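Long-range contact in inositol 2-dehydrogenase (PDB 4HKT), which catalyses the NAD+-dependent oxidation of myo-inositol to scyllo-inosose, the first step of myo-inositol breakdown: residues A156-F169 against A202-V214. Numbering follows the deposited sequence.
Sequences APPVDYIKRSGGIF and AIGDAGDYDSVSV. With EDO (1,2-ethanediol), chain Y.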
ATOM      1  N   ALA B 156      23.576 -10.691  11.481  1.00 20.78           N
ATOM      2  CA  ALA B 156      24.199 -10.481  12.793  1.00 23.01           C
ATOM      3  C   ALA B 156      25.656 -10.069  12.648  1.00 25.65           C
ATOM      4  O   ALA B 156      26.301 -10.470  11.707  1.00 23.38           O
ATOM      5  CB  ALA B 156      24.157 -11.764  13.601  1.00 23.92           C
ATOM      6  N   PRO B 157      26.182  -9.325  13.622  1.00 24.71           N
ATOM      7  CA  PRO B 157      27.590  -9.038  13.583  1.00 23.49           C
ATOM      8  C   PRO B 157      28.400 -10.287  13.954  1.00 23.31           C
ATOM      9  O   PRO B 157      27.841 -11.265  14.437  1.00 21.23           O
ATOM     10  CB  PRO B 157      27.753  -7.926  14.609  1.00 24.76           C
ATOM     11  CG  PRO B 157      26.646  -8.140  15.588  1.00 25.14           C
ATOM     12  CD  PRO B 157      25.535  -8.837  14.859  1.00 24.92           C
ATOM     13  N   PRO B 158      29.715 -10.258  13.667  1.00 24.15           N
ATOM     14  CA  PRO B 158      30.575 -11.408  13.953  1.00 23.17           C
ATOM     15  C   PRO B 158      30.832 -11.565  15.441  1.00 21.80           C
ATOM     16  O   PRO B 158      30.688 -10.611  16.222  1.00 19.52           O
ATOM     17  CB  PRO B 158      31.861 -11.080  13.170  1.00 24.76           C
ATOM     18  CG  PRO B 158      31.878  -9.580  13.021  1.00 24.40           C
ATOM     19  CD  PRO B 158      30.433  -9.162  12.975  1.00 24.64           C
ATOM     20  N   VAL B 159      31.263 -12.753  15.839  1.00 21.46           N
ATOM     21  CA  VAL B 159      31.505 -13.035  17.252  1.00 19.99           C
ATOM     22  C   VAL B 159      32.475 -12.083  17.958  1.00 20.85           C
ATOM     23  O   VAL B 159      32.244 -11.711  19.118  1.00 18.14           O
ATOM     24  CB  VAL B 159      31.911 -14.521  17.430  1.00 21.99           C
ATOM     25  CG1 VAL B 159      32.526 -14.760  18.801  1.00 22.65           C
ATOM     26  CG2 VAL B 159      30.681 -15.407  17.198  1.00 23.21           C
ATOM     27  N   ASP B 160      33.579 -11.689  17.297  1.00 22.66           N
ATOM     28  CA  ASP B 160      34.559 -10.791  17.949  1.00 24.72           C
ATOM     29  C   ASP B 160      33.885  -9.431  18.321  1.00 23.39           C
ATOM     30  O   ASP B 160      34.112  -8.866  19.403  1.00 23.87           O
ATOM     31  CB  ASP B 160      35.817 -10.580  17.077  1.00 29.69           C
ATOM     32  CG  ASP B 160      35.498 -10.054  15.675  1.00 34.93           C
ATOM     33  OD1 ASP B 160      34.308  -9.875  15.351  1.00 36.90           O
ATOM     34  OD2 ASP B 160      36.433  -9.852  14.865  1.00 41.55           O
ATOM     35  N   TYR B 161      33.010  -8.954  17.450  1.00 21.62           N
ATOM     36  CA  TYR B 161      32.233  -7.754  17.740  1.00 20.89           C
ATOM     37  C   TYR B 161      31.235  -8.023  18.885  1.00 20.82           C
ATOM     38  O   TYR B 161      31.129  -7.249  19.828  1.00 21.20           O
ATOM     39  CB  TYR B 161      31.476  -7.288  16.491  1.00 22.73           C
ATOM     40  CG  TYR B 161      30.683  -6.049  16.796  1.00 26.19           C
ATOM     41  CD1 TYR B 161      31.215  -4.768  16.548  1.00 27.84           C
ATOM     42  CD2 TYR B 161      29.430  -6.141  17.410  1.00 25.31           C
ATOM     43  CE1 TYR B 161      30.501  -3.615  16.892  1.00 28.72           C
ATOM     44  CE2 TYR B 161      28.701  -5.011  17.723  1.00 26.66           C
ATOM     45  CZ  TYR B 161      29.233  -3.751  17.478  1.00 29.18           C
ATOM     46  OH  TYR B 161      28.504  -2.647  17.821  1.00 27.86           O
ATOM     47  N   ILE B 162      30.491  -9.119  18.782  1.00 20.95           N
ATOM     48  CA  ILE B 162      29.550  -9.496  19.864  1.00 22.01           C
ATOM     49  C   ILE B 162      30.177  -9.442  21.246  1.00 23.32           C
ATOM     50  O   ILE B 162      29.633  -8.798  22.157  1.00 22.35           O
ATOM     51  CB  ILE B 162      28.916 -10.838  19.572  1.00 20.18           C
ATOM     52  CG1 ILE B 162      27.910 -10.622  18.425  1.00 20.12           C
ATOM     53  CG2 ILE B 162      28.235 -11.396  20.831  1.00 20.76           C
ATOM     54  CD1 ILE B 162      27.460 -11.872  17.759  1.00 21.03           C
ATOM     55  N   LYS B 163      31.329 -10.093  21.408  1.00 24.72           N
ATOM     56  CA  LYS B 163      32.025 -10.136  22.701  1.00 24.36           C
ATOM     57  C   LYS B 163      32.377  -8.793  23.279  1.00 23.52           C
ATOM     58  O   LYS B 163      32.494  -8.680  24.467  1.00 21.48           O
ATOM     59  CB  LYS B 163      33.282 -11.014  22.635  1.00 27.75           C
ATOM     60  CG  LYS B 163      32.924 -12.487  22.668  1.00 32.75           C
ATOM     61  CD  LYS B 163      34.100 -13.395  22.375  1.00 41.12           C
ATOM     62  CE  LYS B 163      33.677 -14.844  22.601  1.00 48.72           C
ATOM     63  NZ  LYS B 163      34.585 -15.824  21.940  1.00 54.44           N
ATOM     64  N   ARG B 164      32.539  -7.761  22.467  1.00 24.00           N
ATOM     65  CA  ARG B 164      32.858  -6.447  23.043  0.50 26.01           C
ATOM     66  C   ARG B 164      31.673  -5.462  22.983  1.00 25.87           C
ATOM     67  O   ARG B 164      31.835  -4.266  23.231  1.00 25.92           O
ATOM     68  CB  ARG B 164      34.101  -5.844  22.370  0.50 27.08           C
ATOM     69  CG  ARG B 164      33.972  -5.563  20.890  0.50 27.66           C
ATOM     70  CD  ARG B 164      35.292  -5.016  20.346  0.50 29.38           C
ATOM     71  NE  ARG B 164      35.527  -5.514  19.014  0.50 28.85           N
ATOM     72  CZ  ARG B 164      35.142  -4.901  17.910  0.50 30.14           C
ATOM     73  NH1 ARG B 164      34.519  -3.736  17.979  0.50 32.13           N
ATOM     74  NH2 ARG B 164      35.381  -5.466  16.740  0.50 31.08           N
ATOM     75  N   SER B 165      30.480  -5.976  22.677  1.00 22.78           N
ATOM     76  CA  SER B 165      29.329  -5.128  22.335  1.00 20.82           C
ATOM     77  C   SER B 165      28.414  -4.818  23.512  1.00 20.47           C
ATOM     78  O   SER B 165      27.534  -3.956  23.394  1.00 18.66           O
ATOM     79  CB  SER B 165      28.498  -5.780  21.226  1.00 19.74           C
ATOM     80  OG  SER B 165      27.802  -6.949  21.692  1.00 21.41           O
ATOM     81  N   GLY B 166      28.581  -5.564  24.600  1.00 17.36           N
ATOM     82  CA  GLY B 166      27.680  -5.535  25.717  1.00 18.56           C
ATOM     83  C   GLY B 166      26.364  -6.310  25.566  1.00 17.71           C
ATOM     84  O   GLY B 166      25.498  -6.246  26.462  1.00 16.82           O
ATOM     85  N   GLY B 167      26.199  -6.986  24.436  1.00 16.50           N
ATOM     86  CA  GLY B 167      25.051  -7.838  24.183  1.00 17.04           C
ATOM     87  C   GLY B 167      23.942  -7.098  23.477  1.00 16.72           C
ATOM     88  O   GLY B 167      23.982  -5.866  23.346  1.00 15.46           O
ATOM     89  N   ILE B 168      22.984  -7.875  22.965  1.00 16.92           N
ATOM     90  CA  ILE B 168      22.009  -7.354  22.029  1.00 15.81           C
ATOM     91  C   ILE B 168      21.224  -6.170  22.610  1.00 14.93           C
ATOM     92  O   ILE B 168      20.936  -5.188  21.891  1.00 14.43           O
ATOM     93  CB  ILE B 168      21.052  -8.466  21.541  1.00 15.81           C
ATOM     94  CG1 ILE B 168      20.139  -7.950  20.441  1.00 15.78           C
ATOM     95  CG2 ILE B 168      20.173  -8.986  22.691  1.00 16.22           C
ATOM     96  CD1 ILE B 168      19.427  -9.069  19.729  1.00 15.56           C
ATOM     97  N   PHE B 169      20.938  -6.198  23.909  1.00 14.76           N
ATOM     98  CA  PHE B 169      20.140  -5.103  24.505  1.00 14.54           C
ATOM     99  C   PHE B 169      20.907  -3.801  24.520  1.00 16.82           C
ATOM    100  O   PHE B 169      20.352  -2.751  24.227  1.00 15.41           O
ATOM    101  CB  PHE B 169      19.687  -5.470  25.895  1.00 14.85           C
ATOM    102  CG  PHE B 169      18.675  -6.603  25.917  1.00 14.89           C
ATOM    103  CD1 PHE B 169      17.431  -6.443  25.309  1.00 15.04           C
ATOM    104  CD2 PHE B 169      18.954  -7.798  26.562  1.00 16.04           C
ATOM    105  CE1 PHE B 169      16.493  -7.454  25.338  1.00 15.24           C
ATOM    106  CE2 PHE B 169      18.020  -8.824  26.583  1.00 16.86           C
ATOM    107  CZ  PHE B 169      16.780  -8.648  25.975  1.00 16.09           C
ATOM    108  N   ALA B 202      26.435 -19.867  17.516  1.00 21.28           N
ATOM    109  CA  ALA B 202      27.676 -19.170  17.881  1.00 22.93           C
ATOM    110  C   ALA B 202      27.440 -17.876  18.657  1.00 21.26           C
ATOM    111  O   ALA B 202      28.286 -17.454  19.419  1.00 20.09           O
ATOM    112  CB  ALA B 202      28.531 -18.885  16.634  1.00 23.41           C
ATOM    113  N   ILE B 203      26.285 -17.240  18.456  1.00 20.70           N
ATOM    114  CA  ILE B 203      25.924 -16.055  19.245  1.00 19.77           C
ATOM    115  C   ILE B 203      25.689 -16.450  20.696  1.00 19.83           C
ATOM    116  O   ILE B 203      26.219 -15.808  21.632  1.00 17.78           O
ATOM    117  CB  ILE B 203      24.680 -15.340  18.650  1.00 20.42           C
ATOM    118  CG1 ILE B 203      25.028 -14.862  17.235  1.00 21.02           C
ATOM    119  CG2 ILE B 203      24.266 -14.151  19.511  1.00 20.43           C
ATOM    120  CD1 ILE B 203      23.844 -14.350  16.423  1.00 22.24           C
ATOM    121  N   GLY B 204      24.900 -17.502  20.885  1.00 20.42           N
ATOM    122  CA  GLY B 204      24.697 -18.073  22.216  1.00 21.74           C
ATOM    123  C   GLY B 204      25.967 -18.516  22.897  1.00 22.18           C
ATOM    124  O   GLY B 204      26.176 -18.259  24.086  1.00 24.15           O
ATOM    125  N   ASP B 205      26.840 -19.182  22.158  1.00 23.94           N
ATOM    126  CA  ASP B 205      28.127 -19.617  22.723  1.00 24.71           C
ATOM    127  C   ASP B 205      28.944 -18.408  23.184  1.00 25.16           C
ATOM    128  O   ASP B 205      29.682 -18.480  24.168  1.00 24.34           O
ATOM    129  CB  ASP B 205      28.939 -20.433  21.694  1.00 25.06           C
ATOM    130  CG  ASP B 205      28.286 -21.774  21.352  1.00 28.85           C
ATOM    131  OD1 ASP B 205      27.449 -22.295  22.155  1.00 29.67           O
ATOM    132  OD2 ASP B 205      28.602 -22.312  20.266  1.00 27.36           O
ATOM    133  N   ALA B 206      28.804 -17.286  22.482  1.00 24.23           N
ATOM    134  CA  ALA B 206      29.482 -16.052  22.896  1.00 24.00           C
ATOM    135  C   ALA B 206      28.814 -15.358  24.102  1.00 24.02           C
ATOM    136  O   ALA B 206      29.270 -14.327  24.546  1.00 25.92           O
ATOM    137  CB  ALA B 206      29.571 -15.079  21.718  1.00 23.34           C
ATOM    138  N   GLY B 207      27.731 -15.911  24.624  1.00 23.80           N
ATOM    139  CA  GLY B 207      27.055 -15.275  25.763  1.00 23.56           C
ATOM    140  C   GLY B 207      25.992 -14.226  25.418  1.00 21.09           C
ATOM    141  O   GLY B 207      25.589 -13.453  26.294  1.00 21.52           O
ATOM    142  N   ASP B 208      25.494 -14.236  24.180  1.00 19.25           N
ATOM    143  CA  ASP B 208      24.552 -13.224  23.722  1.00 19.01           C
ATOM    144  C   ASP B 208      23.255 -13.917  23.244  1.00 18.06           C
ATOM    145  O   ASP B 208      23.169 -15.119  23.191  1.00 19.53           O
ATOM    146  CB  ASP B 208      25.170 -12.376  22.605  1.00 18.55           C
ATOM    147  CG  ASP B 208      24.514 -11.017  22.447  1.00 20.44           C
ATOM    148  OD1 ASP B 208      23.668 -10.599  23.314  1.00 20.05           O
ATOM    149  OD2 ASP B 208      24.846 -10.346  21.432  1.00 20.94           O
ATOM    150  N   TYR B 209      22.259 -13.107  22.908  1.00 17.73           N
ATOM    151  CA  TYR B 209      21.030 -13.565  22.380  1.00 17.06           C
ATOM    152  C   TYR B 209      20.894 -12.900  21.036  1.00 16.64           C
ATOM    153  O   TYR B 209      21.488 -11.825  20.802  1.00 17.40           O
ATOM    154  CB  TYR B 209      19.871 -13.128  23.314  1.00 17.96           C
ATOM    155  CG  TYR B 209      19.859 -13.762  24.702  1.00 19.87           C
ATOM    156  CD1 TYR B 209      19.436 -15.077  24.884  1.00 21.49           C
ATOM    157  CD2 TYR B 209      20.214 -13.022  25.836  1.00 22.28           C
ATOM    158  CE1 TYR B 209      19.413 -15.670  26.144  1.00 21.77           C
ATOM    159  CE2 TYR B 209      20.183 -13.601  27.100  1.00 22.03           C
ATOM    160  CZ  TYR B 209      19.784 -14.923  27.241  1.00 23.80           C
ATOM    161  OH  TYR B 209      19.731 -15.462  28.509  1.00 26.04           O
ATOM    162  N   ASP B 210      20.030 -13.447  20.187  1.00 16.05           N
ATOM    163  CA  ASP B 210      19.798 -12.864  18.859  1.00 16.32           C
ATOM    164  C   ASP B 210      18.362 -12.497  18.501  1.00 15.25           C
ATOM    165  O   ASP B 210      18.119 -11.923  17.432  1.00 16.40           O
ATOM    166  CB  ASP B 210      20.414 -13.759  17.774  1.00 17.68           C
ATOM    167  CG  ASP B 210      19.739 -15.130  17.678  1.00 20.31           C
ATOM    168  OD1 ASP B 210      18.481 -15.244  17.874  1.00 18.52           O
ATOM    169  OD2 ASP B 210      20.495 -16.111  17.391  1.00 19.33           O
ATOM    170  N   SER B 211      17.420 -12.819  19.379  1.00 15.97           N
ATOM    171  CA  SER B 211      16.000 -12.600  19.166  1.00 16.44           C
ATOM    172  C   SER B 211      15.371 -12.245  20.521  1.00 16.62           C
ATOM    173  O   SER B 211      15.406 -13.055  21.468  1.00 14.90           O
ATOM    174  CB  SER B 211      15.347 -13.871  18.633  1.00 17.77           C
ATOM    175  OG  SER B 211      15.989 -14.308  17.446  1.00 17.55           O
ATOM    176  N   VAL B 212      14.830 -11.013  20.636  1.00 16.42           N
ATOM    177  CA  VAL B 212      14.402 -10.500  21.935  1.00 14.23           C
ATOM    178  C   VAL B 212      13.101  -9.720  21.785  1.00 14.57           C
ATOM    179  O   VAL B 212      12.824  -9.121  20.733  1.00 15.55           O
ATOM    180  CB  VAL B 212      15.468  -9.612  22.633  1.00 14.48           C
ATOM    181  CG1 VAL B 212      16.760 -10.365  22.852  1.00 16.22           C
ATOM    182  CG2 VAL B 212      15.785  -8.358  21.848  1.00 15.08           C
ATOM    183  N   SER B 213      12.346  -9.700  22.868  1.00 14.60           N
ATOM    184  CA  SER B 213      11.069  -9.029  22.959  1.00 14.38           C
ATOM    185  C   SER B 213      11.072  -8.293  24.307  1.00 14.89           C
ATOM    186  O   SER B 213      11.515  -8.841  25.326  1.00 13.69           O
ATOM    187  CB  SER B 213       9.942 -10.026  22.957  1.00 15.04           C
ATOM    188  OG  SER B 213       9.940 -10.873  21.842  1.00 15.65           O
ATOM    189  N   VAL B 214      10.614  -7.041  24.304  1.00 15.09           N
ATOM    190  CA  VAL B 214      10.619  -6.217  25.526  1.00 14.50           C
ATOM    191  C   VAL B 214       9.293  -5.468  25.669  1.00 13.86           C
ATOM    192  O   VAL B 214       8.733  -5.076  24.695  1.00 13.57           O
ATOM    193  CB  VAL B 214      11.747  -5.195  25.516  1.00 15.26           C
ATOM    194  CG1 VAL B 214      11.833  -4.507  26.870  1.00 15.68           C
ATOM    195  CG2 VAL B 214      13.088  -5.837  25.222  1.00 15.45           C
TER
HETATM  196  C1  EDO Y 408      27.584  -9.958  24.953  1.00 41.91           C
HETATM  197  O1  EDO Y 408      27.712  -9.395  26.267  1.00 44.12           O
HETATM  198  C2  EDO Y 408      28.790 -10.840  24.709  1.00 45.71           C
HETATM  199  O2  EDO Y 408      28.784 -11.934  25.622  1.00 45.33           O
HETATM  200  O   HOH W   1      25.275  -7.772  20.535  1.00 15.00           O
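D208 meets helix 168-184 at I168, illustrating how a buried carboxylate can tie a helix start to the loop leading into strand 211-218 of the open-faced sheet of a Gfo/Idh/MocA C-terminal domain. D208 OD1 takes the I168 N-H on the syn lone pair at 2.8 Å (152°), and also a weak bond from Y209 N. The other oxygen, OD2, reaches S165 OG through one water. CG stands anti to the backbone N (chi1 -158°), which carries OD1 across to the helix start, where G167 leaves room: G167 CA lies 3.2 Å from D208 OD1. An asparagine here would probably set its NH2 against either the I168 N-H or the water now bonded to OD2, and leave the helix start without a facing negative charge. Packing is close around this joint: I168 CG2 meets V212 CG1 tip to tip at 3.7 Å, F169 CZ and CE1 meet V212 CG1 and V214 CG2, and I162 crosses I203 at about a right angle (CD1 to CG1, 3.9 Å). Toward solvent, helices 159-163 and 201-205 touch more sparsely, V159 CG1 and K163 CE each 4.2 Å from A206 CB. There a 1,2-ethanediol donates from O2 to A206 O at 2.7 Å.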